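Local coordinates for conserved hypothetical protein yffB (Pseudomonas aeruginosa, PDB 1RW1), which is of unknown function but probably acts as a glutathione-dependent thiol reductase with the thioredoxin fold of the ArsC family, at residues R17-E22 and D107-A112; E40-W45 and K77-M82; G59-K64 and P86-R91; P92-E95 and T100-G103. All blocks are in the same frame, centred on the assembly; numbering follows the deposited sequence. Where two conformers were deposited one is given.

Contact 1: residues R17-E22 and D107-A112; sequences RTWLDE and DAYAAA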
loop_
_atom_site.group_PDB
_atom_site.type_symbol
_atom_site.label_atom_id
_atom_site.label_comp_id
_atom_site.label_asym_id
_atom_site.label_seq_id
_atom_site.Cartn_x
_atom_site.Cartn_y
_atom_site.Cartn_z
ATOM N N ARG A 17 1.984 11.833 -4.498
ATOM C CA ARG A 17 3.144 12.637 -4.143
ATOM C C ARG A 17 2.984 14.075 -4.582
ATOM O O ARG A 17 3.429 14.986 -3.886
ATOM C CB ARG A 17 4.433 12.057 -4.705
ATOM C CG ARG A 17 4.751 10.716 -4.056
ATOM C CD ARG A 17 6.133 10.178 -4.389
ATOM N NE ARG A 17 7.157 10.888 -3.648
ATOM C CZ ARG A 17 8.430 10.555 -3.673
ATOM N NH1 ARG A 17 8.837 9.550 -4.423
ATOM N NH2 ARG A 17 9.298 11.241 -2.944
ATOM N N THR A 18 2.363 14.317 -5.731
ATOM C CA THR A 18 2.089 15.690 -6.113
ATOM C C THR A 18 1.187 16.368 -5.083
ATOM O O THR A 18 1.439 17.523 -4.718
ATOM C CB THR A 18 1.526 15.744 -7.542
ATOM O OG1 THR A 18 2.442 15.128 -8.448
ATOM C CG2 THR A 18 1.408 17.173 -8.037
ATOM N N TRP A 19 0.152 15.684 -4.624
ATOM C CA TRP A 19 -0.708 16.228 -3.579
ATOM C C TRP A 19 0.124 16.564 -2.330
ATOM O O TRP A 19 0.063 17.695 -1.807
ATOM C CB TRP A 19 -1.848 15.246 -3.281
ATOM C CG TRP A 19 -2.964 15.849 -2.476
ATOM C CD1 TRP A 19 -4.173 16.266 -2.942
ATOM C CD2 TRP A 19 -2.974 16.112 -1.064
ATOM N NE1 TRP A 19 -4.924 16.796 -1.923
ATOM C CE2 TRP A 19 -4.204 16.728 -0.762
ATOM C CE3 TRP A 19 -2.047 15.944 -0.039
ATOM C CZ2 TRP A 19 -4.535 17.146 0.524
ATOM C CZ3 TRP A 19 -2.374 16.362 1.237
ATOM C CH2 TRP A 19 -3.605 16.968 1.506
ATOM N N LEU A 20 0.880 15.595 -1.838
ATOM C CA LEU A 20 1.649 15.790 -0.613
ATOM C C LEU A 20 2.686 16.913 -0.768
ATOM O O LEU A 20 2.821 17.786 0.098
ATOM C CB LEU A 20 2.358 14.493 -0.237
ATOM C CG LEU A 20 1.446 13.364 0.240
ATOM C CD1 LEU A 20 2.195 12.057 0.227
ATOM C CD2 LEU A 20 0.871 13.657 1.616
ATOM N N ASP A 21 3.427 16.877 -1.866
ATOM C CA ASP A 21 4.493 17.831 -2.102
ATOM C C ASP A 21 3.924 19.244 -2.207
ATOM O O ASP A 21 4.474 20.182 -1.630
ATOM C CB ASP A 21 5.251 17.481 -3.384
ATOM C CG ASP A 21 6.029 16.168 -3.311
ATOM O OD1 ASP A 21 6.324 15.704 -2.190
ATOM O OD2 ASP A 21 6.383 15.630 -4.387
ATOM N N GLU A 22 2.794 19.399 -2.897
ATOM C CA GLU A 22 2.194 20.705 -3.063
ATOM C C GLU A 22 1.618 21.244 -1.756
ATOM O O GLU A 22 1.571 22.459 -1.541
ATOM C CB GLU A 22 1.180 20.692 -4.183
ATOM C CG GLU A 22 1.852 20.575 -5.536
ATOM C CD GLU A 22 2.677 21.794 -5.936
ATOM O OE1 GLU A 22 2.246 22.921 -5.648
ATOM O OE2 GLU A 22 3.759 21.617 -6.566
ATOM N N ASP A 107 -9.764 13.660 -0.895
ATOM C CA ASP A 107 -10.539 14.123 0.252
ATOM C C ASP A 107 -10.033 13.512 1.559
ATOM O O ASP A 107 -10.048 14.181 2.599
ATOM C CB ASP A 107 -12.036 13.829 0.075
ATOM C CG ASP A 107 -12.664 14.627 -1.049
ATOM O OD1 ASP A 107 -12.024 15.576 -1.550
ATOM O OD2 ASP A 107 -13.805 14.369 -1.494
ATOM N N ALA A 108 -9.584 12.257 1.516
ATOM C CA ALA A 108 -9.038 11.613 2.709
ATOM C C ALA A 108 -7.681 12.208 3.060
ATOM O O ALA A 108 -7.357 12.397 4.232
ATOM C CB ALA A 108 -8.913 10.114 2.510
ATOM N N TYR A 109 -6.858 12.480 2.046
ATOM C CA TYR A 109 -5.588 13.145 2.283
ATOM C C TYR A 109 -5.855 14.525 2.908
ATOM O O TYR A 109 -5.200 14.902 3.866
ATOM C CB TYR A 109 -4.784 13.259 0.971
ATOM C CG TYR A 109 -3.908 12.059 0.670
ATOM C CD1 TYR A 109 -4.353 10.769 0.850
ATOM C CD2 TYR A 109 -2.622 12.233 0.217
ATOM C CE1 TYR A 109 -3.519 9.677 0.598
ATOM C CE2 TYR A 109 -1.789 11.162 -0.043
ATOM C CZ TYR A 109 -2.234 9.880 0.155
ATOM O OH TYR A 109 -1.363 8.832 -0.097
ATOM N N ALA A 110 -6.816 15.267 2.366
ATOM C CA ALA A 110 -7.146 16.583 2.897
ATOM C C ALA A 110 -7.634 16.510 4.342
ATOM O O ALA A 110 -7.258 17.328 5.181
ATOM C CB ALA A 110 -8.203 17.238 2.041
ATOM N N ALA A 111 -8.483 15.533 4.622
ATOM C CA ALA A 111 -9.033 15.390 5.966
ATOM C C ALA A 111 -7.923 15.084 6.976
ATOM O O ALA A 111 -7.995 15.493 8.138
ATOM C CB ALA A 111 -10.085 14.301 5.982
ATOM N N ALA A 112 -6.891 14.375 6.529
ATOM C CA ALA A 112 -5.812 13.978 7.419
ATOM C C ALA A 112 -4.737 15.045 7.592
ATOM O O ALA A 112 -4.116 15.130 8.644
ATOM C CB ALA A 112 -5.173 12.703 6.912
#

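Contact 2: residues E40-W45 and K77-M82; sequences EHLRRW and KAIELM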
loop_
_atom_site.group_PDB
_atom_site.type_symbol
_atom_site.label_atom_id
_atom_site.label_comp_id
_atom_site.label_asym_id
_atom_site.label_seq_id
_atom_site.Cartn_x
_atom_site.Cartn_y
_atom_site.Cartn_z
ATOM N N GLU A 40 5.640 -7.573 9.381
ATOM C CA GLU A 40 5.155 -6.729 10.440
ATOM C C GLU A 40 4.289 -5.598 9.882
ATOM O O GLU A 40 3.200 -5.314 10.396
ATOM C CB GLU A 40 6.327 -6.224 11.294
ATOM C CG GLU A 40 5.884 -5.496 12.545
ATOM C CD GLU A 40 5.562 -4.036 12.319
ATOM O OE1 GLU A 40 5.981 -3.466 11.304
ATOM O OE2 GLU A 40 4.870 -3.443 13.161
ATOM N N HIS A 41 4.733 -4.969 8.801
ATOM C CA HIS A 41 3.944 -3.932 8.157
ATOM C C HIS A 41 2.647 -4.492 7.620
ATOM O O HIS A 41 1.576 -3.934 7.821
ATOM C CB HIS A 41 4.730 -3.332 6.986
ATOM C CG HIS A 41 5.633 -2.251 7.396
ATOM N ND1 HIS A 41 6.930 -2.444 7.794
ATOM C CD2 HIS A 41 5.386 -0.924 7.474
ATOM C CE1 HIS A 41 7.460 -1.245 8.036
ATOM N NE2 HIS A 41 6.528 -0.318 7.897
ATOM N N LEU A 42 2.745 -5.585 6.869
ATOM C CA LEU A 42 1.571 -6.146 6.228
ATOM C C LEU A 42 0.511 -6.565 7.232
ATOM O O LEU A 42 -0.694 -6.368 6.998
ATOM C CB LEU A 42 1.941 -7.313 5.334
ATOM C CG LEU A 42 2.850 -6.944 4.156
ATOM C CD1 LEU A 42 3.390 -8.190 3.515
ATOM C CD2 LEU A 42 2.094 -6.108 3.140
ATOM N N ARG A 43 0.923 -7.145 8.350
ATOM C CA ARG A 43 -0.030 -7.525 9.392
ATOM C C ARG A 43 -0.757 -6.321 9.958
ATOM O O ARG A 43 -1.961 -6.389 10.207
ATOM C CB ARG A 43 0.690 -8.250 10.525
ATOM C CG ARG A 43 1.089 -9.643 10.193
ATOM C CD ARG A 43 2.043 -10.244 11.195
ATOM N NE ARG A 43 2.185 -11.670 10.916
ATOM C CZ ARG A 43 3.249 -12.402 11.219
ATOM N NH1 ARG A 43 4.296 -11.848 11.816
ATOM N NH2 ARG A 43 3.267 -13.697 10.919
ATOM N N ARG A 44 -0.030 -5.236 10.212
ATOM C CA ARG A 44 -0.651 -4.032 10.743
ATOM C C ARG A 44 -1.645 -3.425 9.749
ATOM O O ARG A 44 -2.751 -3.020 10.126
ATOM C CB ARG A 44 0.425 -3.012 11.091
ATOM C CG ARG A 44 0.968 -3.073 12.472
ATOM C CD ARG A 44 1.703 -1.804 12.810
ATOM N NE ARG A 44 2.925 -1.664 12.032
ATOM C CZ ARG A 44 3.112 -0.763 11.075
ATOM N NH1 ARG A 44 2.162 0.108 10.760
ATOM N NH2 ARG A 44 4.254 -0.745 10.426
ATOM N N TRP A 45 -1.250 -3.341 8.479
ATOM C CA TRP A 45 -2.129 -2.732 7.495
ATOM C C TRP A 45 -3.389 -3.568 7.313
ATOM O O TRP A 45 -4.501 -3.039 7.225
ATOM C CB TRP A 45 -1.391 -2.589 6.171
ATOM C CG TRP A 45 -0.191 -1.698 6.214
ATOM C CD1 TRP A 45 0.133 -0.765 7.157
ATOM C CD2 TRP A 45 0.861 -1.681 5.252
ATOM N NE1 TRP A 45 1.322 -0.154 6.819
ATOM C CE2 TRP A 45 1.783 -0.694 5.644
ATOM C CE3 TRP A 45 1.094 -2.381 4.058
ATOM C CZ2 TRP A 45 2.928 -0.416 4.896
ATOM C CZ3 TRP A 45 2.218 -2.102 3.328
ATOM C CH2 TRP A 45 3.122 -1.122 3.743
ATOM N N LYS A 77 -2.919 -15.861 4.371
ATOM C CA LYS A 77 -2.490 -16.224 3.036
ATOM C C LYS A 77 -2.181 -14.995 2.174
ATOM O O LYS A 77 -1.211 -14.983 1.407
ATOM C CB LYS A 77 -3.543 -17.101 2.355
ATOM C CG LYS A 77 -3.720 -18.469 2.987
ATOM C CD LYS A 77 -4.827 -19.248 2.304
ATOM C CE LYS A 77 -5.008 -20.644 2.892
ATOM N NZ LYS A 77 -6.172 -21.349 2.283
ATOM N N ALA A 78 -3.005 -13.968 2.291
ATOM C CA ALA A 78 -2.791 -12.737 1.546
ATOM C C ALA A 78 -1.461 -12.096 1.928
ATOM O O ALA A 78 -0.733 -11.584 1.072
ATOM C CB ALA A 78 -3.951 -11.767 1.794
ATOM N N ILE A 79 -1.147 -12.107 3.215
ATOM C CA ILE A 79 0.104 -11.532 3.669
ATOM C C ILE A 79 1.291 -12.269 3.042
ATOM O O ILE A 79 2.258 -11.638 2.599
ATOM C CB ILE A 79 0.149 -11.526 5.215
ATOM C CG1 ILE A 79 -0.802 -10.458 5.760
ATOM C CG2 ILE A 79 1.579 -11.315 5.710
ATOM C CD1 ILE A 79 -1.008 -10.529 7.255
ATOM N N GLU A 80 1.241 -13.596 2.978
ATOM C CA GLU A 80 2.348 -14.313 2.355
ATOM C C GLU A 80 2.522 -13.947 0.893
ATOM O O GLU A 80 3.651 -13.847 0.416
ATOM C CB GLU A 80 2.201 -15.835 2.513
ATOM C CG GLU A 80 2.274 -16.294 3.967
ATOM C CD GLU A 80 3.519 -15.788 4.686
ATOM O OE1 GLU A 80 4.637 -16.129 4.276
ATOM O OE2 GLU A 80 3.378 -15.006 5.640
ATOM N N LEU A 81 1.430 -13.762 0.172
ATOM C CA LEU A 81 1.520 -13.381 -1.240
ATOM C C LEU A 81 2.194 -12.015 -1.396
ATOM O O LEU A 81 3.074 -11.828 -2.240
ATOM C CB LEU A 81 0.137 -13.340 -1.878
ATOM C CG LEU A 81 -0.601 -14.663 -2.025
ATOM C CD1 LEU A 81 -1.992 -14.416 -2.605
ATOM C CD2 LEU A 81 0.169 -15.644 -2.883
HETATM N N MSE A 82 1.753 -11.053 -0.598
HETATM C CA MSE A 82 2.304 -9.694 -0.675
HETATM C C MSE A 82 3.746 -9.594 -0.214
HETATM O O MSE A 82 4.504 -8.766 -0.720
HETATM C CB MSE A 82 1.428 -8.737 0.128
HETATM C CG MSE A 82 0.063 -8.555 -0.496
HETATM SE SE MSE A 82 -1.058 -7.201 0.415
HETATM C CE MSE A 82 -1.556 -8.262 1.985
#

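Contact 3: residues G59-K64 and P86-R91; sequences GTTFRK and PSMIKR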
loop_
_atom_site.group_PDB
_atom_site.type_symbol
_atom_site.label_atom_id
_atom_site.label_comp_id
_atom_site.label_asym_id
_atom_site.label_seq_id
_atom_site.Cartn_x
_atom_site.Cartn_y
_atom_site.Cartn_z
ATOM N N GLY A 59 -5.137 -5.975 -9.842
ATOM C CA GLY A 59 -3.931 -5.674 -10.573
ATOM C C GLY A 59 -3.331 -6.856 -11.310
ATOM O O GLY A 59 -3.636 -8.007 -11.076
ATOM N N THR A 60 -2.410 -6.532 -12.208
ATOM C CA THR A 60 -1.858 -7.533 -13.096
ATOM C C THR A 60 -1.101 -8.609 -12.352
ATOM O O THR A 60 -1.150 -9.779 -12.739
ATOM C CB THR A 60 -0.952 -6.921 -14.169
ATOM O OG1 THR A 60 0.144 -6.233 -13.578
ATOM C CG2 THR A 60 -1.700 -5.869 -14.979
ATOM N N THR A 61 -0.367 -8.229 -11.316
ATOM C CA THR A 61 0.465 -9.200 -10.625
ATOM C C THR A 61 -0.390 -10.295 -9.990
ATOM O O THR A 61 -0.092 -11.498 -10.100
ATOM C CB THR A 61 1.348 -8.498 -9.621
ATOM O OG1 THR A 61 2.119 -7.537 -10.356
ATOM C CG2 THR A 61 2.319 -9.455 -8.982
ATOM N N PHE A 62 -1.462 -9.892 -9.333
ATOM C CA PHE A 62 -2.379 -10.893 -8.795
ATOM C C PHE A 62 -3.033 -11.712 -9.892
ATOM O O PHE A 62 -3.151 -12.937 -9.760
ATOM C CB PHE A 62 -3.428 -10.226 -7.895
ATOM C CG PHE A 62 -4.329 -11.214 -7.194
ATOM C CD1 PHE A 62 -5.479 -11.658 -7.812
ATOM C CD2 PHE A 62 -4.000 -11.719 -5.941
ATOM C CE1 PHE A 62 -6.297 -12.574 -7.196
ATOM C CE2 PHE A 62 -4.808 -12.662 -5.335
ATOM C CZ PHE A 62 -5.957 -13.082 -5.959
ATOM N N ARG A 63 -3.445 -11.064 -10.974
ATOM C CA ARG A 63 -4.140 -11.784 -12.054
ATOM C C ARG A 63 -3.327 -12.965 -12.512
ATOM O O ARG A 63 -3.888 -14.001 -12.875
ATOM C CB ARG A 63 -4.479 -10.875 -13.268
ATOM C CG ARG A 63 -5.678 -9.905 -13.071
ATOM C CD ARG A 63 -5.963 -8.874 -14.236
ATOM N NE ARG A 63 -5.730 -7.495 -13.789
ATOM C CZ ARG A 63 -5.084 -6.564 -14.491
ATOM N NH1 ARG A 63 -4.614 -6.865 -15.693
ATOM N NH2 ARG A 63 -4.926 -5.330 -14.001
ATOM N N LYS A 64 -2.010 -12.797 -12.515
ATOM C CA LYS A 64 -1.089 -13.799 -13.060
ATOM C C LYS A 64 -0.841 -14.993 -12.131
ATOM O O LYS A 64 -0.241 -15.958 -12.552
ATOM C CB LYS A 64 0.267 -13.144 -13.411
ATOM C CG LYS A 64 0.295 -12.336 -14.699
ATOM C CD LYS A 64 1.714 -11.869 -15.059
ATOM C CE LYS A 64 1.708 -11.054 -16.355
ATOM N NZ LYS A 64 2.347 -9.721 -16.207
ATOM N N PRO A 86 5.752 -7.641 -3.446
ATOM C CA PRO A 86 5.192 -6.343 -3.071
ATOM C C PRO A 86 4.458 -5.591 -4.162
ATOM O O PRO A 86 3.703 -4.673 -3.835
ATOM C CB PRO A 86 6.415 -5.566 -2.590
ATOM C CG PRO A 86 7.353 -6.623 -2.110
ATOM C CD PRO A 86 7.170 -7.766 -3.038
ATOM N N SER A 87 4.655 -5.935 -5.430
ATOM C CA SER A 87 3.861 -5.358 -6.510
ATOM C C SER A 87 2.374 -5.509 -6.285
ATOM O O SER A 87 1.612 -4.688 -6.820
ATOM C CB SER A 87 4.273 -5.988 -7.843
ATOM O OG SER A 87 3.418 -5.670 -8.914
HETATM N N MSE A 88 1.948 -6.532 -5.552
HETATM C CA MSE A 88 0.543 -6.814 -5.262
HETATM C C MSE A 88 -0.060 -5.959 -4.179
HETATM O O MSE A 88 -1.242 -6.086 -3.909
HETATM C CB MSE A 88 0.367 -8.292 -4.881
HETATM C CG MSE A 88 0.572 -9.162 -6.104
HETATM SE SE MSE A 88 -0.201 -10.900 -5.976
HETATM C CE MSE A 88 -0.512 -10.734 -4.070
ATOM N N ILE A 89 0.735 -5.153 -3.481
ATOM C CA ILE A 89 0.202 -4.282 -2.434
ATOM C C ILE A 89 -0.435 -3.048 -3.073
ATOM O O ILE A 89 0.170 -2.411 -3.930
ATOM C CB ILE A 89 1.317 -3.851 -1.460
ATOM C CG1 ILE A 89 2.028 -5.075 -0.867
ATOM C CG2 ILE A 89 0.751 -2.986 -0.354
ATOM C CD1 ILE A 89 3.357 -4.728 -0.223
ATOM N N LYS A 90 -1.648 -2.698 -2.663
ATOM C CA LYS A 90 -2.274 -1.479 -3.147
ATOM C C LYS A 90 -1.402 -0.272 -2.793
ATOM O O LYS A 90 -0.804 -0.207 -1.722
ATOM C CB LYS A 90 -3.662 -1.321 -2.540
ATOM C CG LYS A 90 -4.739 -2.100 -3.247
ATOM C CD LYS A 90 -6.089 -1.394 -3.223
ATOM C CE LYS A 90 -7.221 -2.286 -3.734
ATOM N NZ LYS A 90 -7.413 -3.427 -2.834
ATOM N N ARG A 91 -1.379 0.689 -3.706
ATOM C CA ARG A 91 -0.556 1.901 -3.562
ATOM C C ARG A 91 -1.460 3.138 -3.486
ATOM O O ARG A 91 -2.495 3.204 -4.176
ATOM C CB ARG A 91 0.475 2.014 -4.667
ATOM C CG ARG A 91 1.477 0.877 -4.640
ATOM C CD ARG A 91 2.599 1.073 -5.613
ATOM N NE ARG A 91 2.216 1.017 -7.012
ATOM C CZ ARG A 91 2.385 -0.036 -7.800
ATOM N NH1 ARG A 91 2.848 -1.190 -7.348
ATOM N NH2 ARG A 91 2.091 0.087 -9.080
HETATM O O HOH W 1 -0.131 -5.435 -9.337
#

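Contact 4: residues P92-E95 and T100-G103; sequences PVLE and TLVG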
loop_
_atom_site.group_PDB
_atom_site.type_symbol
_atom_site.label_atom_id
_atom_site.label_comp_id
_atom_site.label_asym_id
_atom_site.label_seq_id
_atom_site.Cartn_x
_atom_site.Cartn_y
_atom_site.Cartn_z
ATOM N N PRO A 92 -0.929 4.195 -2.881
ATOM C CA PRO A 92 0.047 4.130 -1.797
ATOM C C PRO A 92 -0.492 3.512 -0.537
ATOM O O PRO A 92 -1.689 3.269 -0.427
ATOM C CB PRO A 92 0.375 5.621 -1.528
ATOM C CG PRO A 92 -0.388 6.412 -2.554
ATOM C CD PRO A 92 -1.537 5.528 -2.926
ATOM N N VAL A 93 0.394 3.304 0.434
ATOM C CA VAL A 93 -0.001 3.284 1.843
ATOM C C VAL A 93 0.655 4.496 2.469
ATOM O O VAL A 93 1.838 4.760 2.234
ATOM C CB VAL A 93 0.380 1.989 2.570
ATOM C CG1 VAL A 93 -0.016 2.062 4.033
ATOM C CG2 VAL A 93 -0.264 0.793 1.905
ATOM N N LEU A 94 -0.097 5.262 3.252
ATOM C CA LEU A 94 0.425 6.452 3.914
ATOM C C LEU A 94 0.205 6.288 5.404
ATOM O O LEU A 94 -0.944 6.193 5.858
ATOM C CB LEU A 94 -0.274 7.703 3.414
ATOM C CG LEU A 94 0.101 9.014 4.121
ATOM C CD1 LEU A 94 1.585 9.354 3.994
ATOM C CD2 LEU A 94 -0.743 10.153 3.562
ATOM N N GLU A 95 1.303 6.245 6.161
ATOM C CA GLU A 95 1.283 6.143 7.619
ATOM C C GLU A 95 1.264 7.531 8.224
ATOM O O GLU A 95 2.135 8.343 7.961
ATOM C CB GLU A 95 2.438 5.276 8.093
ATOM C CG GLU A 95 2.173 3.813 7.757
ATOM C CD GLU A 95 3.239 2.899 8.273
ATOM O OE1 GLU A 95 4.355 3.377 8.568
ATOM O OE2 GLU A 95 2.950 1.700 8.394
ATOM N N THR A 100 -3.493 4.651 9.013
ATOM C CA THR A 100 -2.976 4.679 7.658
ATOM C C THR A 100 -4.086 4.914 6.647
ATOM O O THR A 100 -5.262 4.605 6.901
ATOM C CB THR A 100 -2.224 3.383 7.284
ATOM O OG1 THR A 100 -3.113 2.271 7.321
ATOM C CG2 THR A 100 -1.157 3.064 8.291
ATOM N N LEU A 101 -3.694 5.449 5.495
ATOM C CA LEU A 101 -4.567 5.535 4.338
ATOM C C LEU A 101 -4.039 4.598 3.257
ATOM O O LEU A 101 -2.847 4.570 2.984
ATOM C CB LEU A 101 -4.622 6.957 3.793
ATOM C CG LEU A 101 -5.242 7.993 4.728
ATOM C CD1 LEU A 101 -5.124 9.390 4.153
ATOM C CD2 LEU A 101 -6.694 7.660 5.013
ATOM N N VAL A 102 -4.937 3.862 2.629
ATOM C CA VAL A 102 -4.610 2.954 1.537
ATOM C C VAL A 102 -5.285 3.471 0.272
ATOM O O VAL A 102 -6.479 3.716 0.257
ATOM C CB VAL A 102 -5.074 1.526 1.841
ATOM C CG1 VAL A 102 -4.739 0.584 0.672
ATOM C CG2 VAL A 102 -4.445 1.012 3.118
ATOM N N GLY A 103 -4.500 3.631 -0.783
ATOM C CA GLY A 103 -4.965 4.270 -1.992
ATOM C C GLY A 103 -4.947 5.779 -1.841
ATOM O O GLY A 103 -4.650 6.309 -0.770
#

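Contact 1: residues R17-E22 and D107-A112
Two helices on one face of the thioredoxin-fold sheet, 11-22 and 106-113, are joined where Trp19 meets Tyr109 in a T-shaped (edge-to-face) aromatic pair. Within the segments the helices run in nearly the same direction, at 27°, and their axes come no nearer than 11.2 Å, a wide gap, bridged here by two aromatic side chains. Trp19 is swung across it because its CG lies anti to the backbone N (chi1 -166°), and the tyrosine edge then faces the six-membered ring of the indole with planes at 88° and centroids 5.6 Å apart. Tyr109 CB adds a CH-pi contact, standing over the same indole ring 3.7 Å from its centroid and almost exactly on the ring normal. Leu20, one residue on from the tryptophan, presses its branched end against the rim of the tyrosine, with Leu20 CG 3.9 Å from Tyr109 CE2. The leucine and the tyrosine also both touch Leu4 of strand 2-6, so the helix pair sits directly on the sheet, while Trp19 is stacked with His23, just after the end of its helix. Small Ala110 lets the far end of the indole approach the backbone of helix 106-113: Trp19 CH2 comes within 3.5 Å of Tyr109 O, and Trp19 CZ2 lies 4.0 Å from Ala110 CB.

Contact 2: residues E40-W45 and K77-M82
Helix segments 40-45 and 77-82 run roughly antiparallel, with 138° between their directions and 9.9 Å between their axes at closest approach, and come together at Leu42 and Ile79, whose CA atoms are 6.1 Å apart. No hydrogen bond spans the gap; the interface is made by aliphatic carbon. Leu42 points into the other helix and is used along its whole length. Its CB rests against the beta branch of the isoleucine, Leu42 CB to Ile79 CG2 being 4.0 Å, while its tip reaches on to the next turn, where Leu42 CD1 lies 4.0 Å from Met82 CB, the residue being a selenomethionine. Ile79 CG1, anti to the carbonyl carbon (chi1 -73°), also borders Leu42 CB, and the tip alone goes on to Arg43, Ile79 CD1 meeting Arg43 CG at 3.7 Å. Arginine suits this margin, since its methylenes cover the isoleucine while its charged end can remain at the surface. On the side of helix 39-49 turned from helix 75-84, an i to i+4 salt bridge links Arg44 NE to Glu40 OE2 at 2.9 Å, the carboxylate oxygen being met from above its plane. Arg44 NH1 has a second partner, Glu95 of strand 93-95. Around this core, Met82 also touches Val54 of helix 51-54, and both Leu42 and Met82 reach Ile89 in the loop after helix 75-84. Trp45, one turn on from Leu42, packs on Val93 of strand 93-95, so the helix pair is joined to the sheet through helix 39-49.

Contact 3: residues G59-K64 and P86-R91
Thr61, on the short helix 60-63, reaches across to Ser87 and Met88, which belong to a 3-10 turn. Starting at Thr61 CB, the side chain already has two neighbours, Ser87 OG at 3.6 Å and Met88 CG at 3.7 Å. From there it forks. OG1 stands anti to the carbonyl carbon (chi1 -58°), and this turns it to the serine, where Thr61 OG1 and Ser87 OG share a hydrogen bond of 2.7 Å; either hydroxyl could donate. The methyl branch, CG2, lies on the apolar side, against the CG methylene of Met88, a selenomethionine deposited in two conformers. A threonine thus meets a polar and an apolar neighbour at once. Water 1 donates to Ser87 O at 3.2 Å and weakly accepts from Thr61 N, a second and looser bridge at the first turn of the helix. In the conformer described, the Met88 chain, extended at chi2 (-159°), carries the selenium to Phe62, with Met88 SE 3.8 Å from Phe62 CB and 5.1 Å from the centroid of the Phe62 ring. Gly59 is the N-cap of helix 60-63, and backbone hydrogen bonds tie Met88 to Asn56. A hydroxyl pair and, in this conformer, an edge-on Met-aromatic contact thus fasten the short helix to the turn that leads toward the cis-proline loop characteristic of thioredoxin folds.

Contact 4: residues P92-E95 and T100-G103
Backbone hydrogen bonds pair Leu94 with Leu101 in the antiparallel beta hairpin 93-95/100-102, at the edge of the thioredoxin-fold sheet. Leu94 N donates to Leu101 O at 2.8 Å, and Leu101 N returns a bond to Leu94 O at 2.9 Å. A third bond, Gly103 N to Pro92 O at 2.9 Å, continues the ladder beyond the strands. Pro92 follows a cis peptide bond, as at the cis-proline that precedes this strand in thioredoxin folds, and Gly103 has a phi of 80°, easy for glycine. Weaker CA-H...O contacts include Val93 CA to Leu101 O at 3.3 Å. Among apolar contacts, Leu94 and Leu101 project to the side covered by Tyr109 of helix 106-113. On the other face, Val93 CG2 and Val102 CG2 are 4.4 Å apart. There Thr100 OG1 sits between the backbone N and the carbonyl carbon (chi1 63°), which leaves CG2 beside the glutamate, 3.5 Å from Glu95 CG. Polar ends find partners beyond the hairpin: Thr100 OG1 is hydrogen-bonded to Glu48 and His49, while in the conformer described Glu95 OE2 takes a salt bridge from Arg44 and a hydrogen bond from Trp45 NE1, and OE1 pairs with Tyr5 OH. The chemistry implies a hairpin held by its main chain, the Leu94/Leu101 face wholly apolar, the other mixing valines with polar ends; Arg44 would probably favour the charged form of Glu95.

In the fold
Contact 4 occupies the middle of the molecule. Contact 1 covers one face of the sheet, Tyr109 OH lying 3.6 Å from Pro92 CG. Contact 2 meets the other face, where Trp45 CE2 is 3.7 Å from Val93 CG1, and its centre is about 25 Å from that of contact 1. Contact 3 adjoins contact 2, their centres about 13 Å apart, and is bound to it by Ile89, whose CD1 is 3.8 Å from Leu42 CD2. The chain then runs from 86-91 directly into cis-Pro92 of contact 4, and Arg91 touches Cys10. Reductases of this fold and family carry a reactive cysteine at the start of the first helix, near the cis-proline, so the active site probably lies there.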